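Local structure of polyketide synthase type I (Bacillus amyloliquefaciens, 5KKU) at residues T10-I15 / D73-V78. The protein is the N-terminal dehydratase domain of a polyketide synthase of the difficidin assembly line, which probably removes water from carrier-bound polyketide intermediates. Sequence-based numbering, arbitrary orientation.
Sequences TFLQKI and DKHLYV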
loop_
_atom_site.group_PDB
_atom_site.type_symbol
_atom_site.label_atom_id
_atom_site.label_comp_id
_atom_site.label_asym_id
_atom_site.label_seq_id
_atom_site.Cartn_x
_atom_site.Cartn_y
_atom_site.Cartn_z
ATOM N N THR A 10 23.000 2.412 -2.170
ATOM C CA THR A 10 22.010 3.232 -1.485
ATOM C C THR A 10 21.482 4.336 -2.395
ATOM O O THR A 10 22.252 5.138 -2.925
ATOM C CB THR A 10 22.590 3.868 -0.207
ATOM O OG1 THR A 10 22.984 2.836 0.707
ATOM C CG2 THR A 10 21.557 4.763 0.459
ATOM N N PHE A 11 20.165 4.372 -2.572
ATOM C CA PHE A 11 19.533 5.375 -3.419
ATOM C C PHE A 11 18.780 6.407 -2.585
ATOM O O PHE A 11 18.175 6.073 -1.565
ATOM C CB PHE A 11 18.582 4.713 -4.418
ATOM C CG PHE A 11 19.277 3.862 -5.443
ATOM C CD1 PHE A 11 19.860 4.437 -6.560
ATOM C CD2 PHE A 11 19.347 2.488 -5.288
ATOM C CE1 PHE A 11 20.499 3.657 -7.505
ATOM C CE2 PHE A 11 19.985 1.701 -6.229
ATOM C CZ PHE A 11 20.562 2.287 -7.339
ATOM N N LEU A 12 18.822 7.661 -3.023
ATOM C CA LEU A 12 18.145 8.741 -2.319
ATOM C C LEU A 12 16.804 9.158 -2.882
ATOM O O LEU A 12 16.749 9.545 -3.988
ATOM C CB LEU A 12 19.007 9.978 -2.298
ATOM C CG LEU A 12 18.359 11.226 -1.718
ATOM C CD1 LEU A 12 18.143 11.086 -0.239
ATOM C CD2 LEU A 12 19.105 12.481 -2.039
ATOM N N GLN A 13 15.753 9.125 -2.077
ATOM C CA GLN A 13 14.447 9.598 -2.504
ATOM C C GLN A 13 13.934 10.696 -1.588
ATOM O O GLN A 13 14.189 10.677 -0.451
ATOM C CB GLN A 13 13.474 8.472 -2.534
ATOM C CG GLN A 13 13.742 7.410 -3.566
ATOM C CD GLN A 13 13.408 7.860 -4.932
ATOM O OE1 GLN A 13 12.268 7.932 -5.282
ATOM N NE2 GLN A 13 14.388 8.231 -5.666
ATOM N N LYS A 14 13.188 11.633 -2.125
ATOM C CA LYS A 14 12.690 12.737 -1.337
ATOM C C LYS A 14 11.193 12.745 -1.134
ATOM O O LYS A 14 10.468 12.742 -2.053
ATOM C CB LYS A 14 13.087 14.041 -1.978
ATOM C CG LYS A 14 14.535 14.127 -2.337
ATOM C CD LYS A 14 14.929 15.544 -2.605
ATOM C CE LYS A 14 16.421 15.687 -2.691
ATOM N NZ LYS A 14 16.993 14.709 -3.638
ATOM N N ILE A 15 10.735 12.751 0.087
ATOM C CA ILE A 15 9.331 12.915 0.392
ATOM C C ILE A 15 9.101 14.256 1.078
ATOM O O ILE A 15 9.297 14.395 2.231
ATOM C CB ILE A 15 8.810 11.814 1.305
ATOM C CG1 ILE A 15 8.951 10.444 0.688
ATOM C CG2 ILE A 15 7.373 12.055 1.664
ATOM C CD1 ILE A 15 8.373 10.293 -0.687
ATOM N N ASP A 73 10.888 18.306 5.850
ATOM C CA ASP A 73 10.579 17.297 4.874
ATOM C C ASP A 73 11.236 15.986 5.277
ATOM O O ASP A 73 11.678 15.846 6.383
ATOM C CB ASP A 73 11.064 17.721 3.510
ATOM C CG ASP A 73 10.439 18.985 3.038
ATOM O OD1 ASP A 73 9.280 19.221 3.320
ATOM O OD2 ASP A 73 11.099 19.732 2.366
ATOM N N LYS A 74 11.319 15.026 4.389
ATOM C CA LYS A 74 12.052 13.819 4.662
ATOM C C LYS A 74 12.923 13.391 3.517
ATOM O O LYS A 74 12.548 13.500 2.416
ATOM C CB LYS A 74 11.128 12.690 5.049
ATOM C CG LYS A 74 10.442 12.866 6.345
ATOM C CD LYS A 74 11.393 12.853 7.483
ATOM C CE LYS A 74 10.904 11.888 8.503
ATOM N NZ LYS A 74 9.811 12.427 9.336
ATOM N N HIS A 75 14.096 12.892 3.825
ATOM C CA HIS A 75 14.924 12.182 2.889
ATOM C C HIS A 75 14.921 10.739 3.189
ATOM O O HIS A 75 15.154 10.356 4.269
ATOM C CB HIS A 75 16.356 12.689 2.911
ATOM C CG HIS A 75 16.552 13.954 2.162
ATOM N ND1 HIS A 75 17.782 14.495 1.948
ATOM C CD2 HIS A 75 15.671 14.795 1.596
ATOM C CE1 HIS A 75 17.656 15.608 1.275
ATOM N NE2 HIS A 75 16.386 15.809 1.041
ATOM N N LEU A 76 14.675 9.911 2.219
ATOM C CA LEU A 76 14.669 8.488 2.398
ATOM C C LEU A 76 15.903 7.840 1.778
ATOM O O LEU A 76 16.377 8.246 0.780
ATOM C CB LEU A 76 13.404 7.919 1.772
ATOM C CG LEU A 76 12.127 7.964 2.578
ATOM C CD1 LEU A 76 11.804 9.343 3.089
ATOM C CD2 LEU A 76 10.985 7.361 1.817
ATOM N N TYR A 77 16.439 6.826 2.399
ATOM C CA TYR A 77 17.588 6.108 1.877
ATOM C C TYR A 77 17.232 4.647 1.573
ATOM O O TYR A 77 16.999 3.885 2.453
ATOM C CB TYR A 77 18.764 6.206 2.836
ATOM C CG TYR A 77 19.159 7.598 3.216
ATOM C CD1 TYR A 77 19.764 8.415 2.324
ATOM C CD2 TYR A 77 18.916 8.095 4.469
ATOM C CE1 TYR A 77 20.123 9.677 2.656
ATOM C CE2 TYR A 77 19.287 9.359 4.812
ATOM C CZ TYR A 77 19.890 10.143 3.881
ATOM O OH TYR A 77 20.270 11.387 4.162
ATOM N N VAL A 78 17.175 4.301 0.301
ATOM C CA VAL A 78 16.868 2.945 -0.119
ATOM C C VAL A 78 18.129 2.167 -0.414
ATOM O O VAL A 78 18.836 2.471 -1.323
ATOM C CB VAL A 78 15.910 2.888 -1.320
ATOM C CG1 VAL A 78 15.485 1.487 -1.589
ATOM C CG2 VAL A 78 14.680 3.700 -1.093
#
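Phe11, Gln13 and Ile15 pair with Val78, Leu76 and Lys74 in an antiparallel ladder that joins strand 9-15 to strand 73-83 in the N-terminal half of the dehydratase. Each of the three pairs closes two backbone hydrogen bonds. Val78 O takes the N-H of Phe11 at 2.6 Å and almost straight, 173° at the hydrogen, whereas the Ile15–Lys74 pair is more bent, with 145° for Lys74 N to Ile15 O. Two CA-H...O contacts, one of them from Thr10 CA to Val78 O at 3.3 Å, supplement the ladder. On its other side strand 73-83 pairs with strand 86-97, and helix 37-49 packs against the face bearing Phe11, Gln13 and Val78: this is the hotdog fold, a sheet wrapped round a long helix. On that same face Ile15 CG1 lies 3.9 Å from both methyls of Leu76, the two side chains crossing at a slant. The opposite face carries Leu12, Lys14, His75 and Tyr77. Leu12, whose chi1 of 174° turns CG away from the backbone N, touches both neighbours with CD1, 3.8 Å from Tyr77 CE1 and 4.0 Å from His75 CB, meeting each ring obliquely. Lys14 runs alongside His75, its CE 3.7 Å from NE2, and a bend at chi4 leaves Lys14 NZ 4.8 Å from His75 NE2, not in contact. Tyr77 OH hydrogen-bonds Glu94 OE1 on the neighbouring strand 86-97.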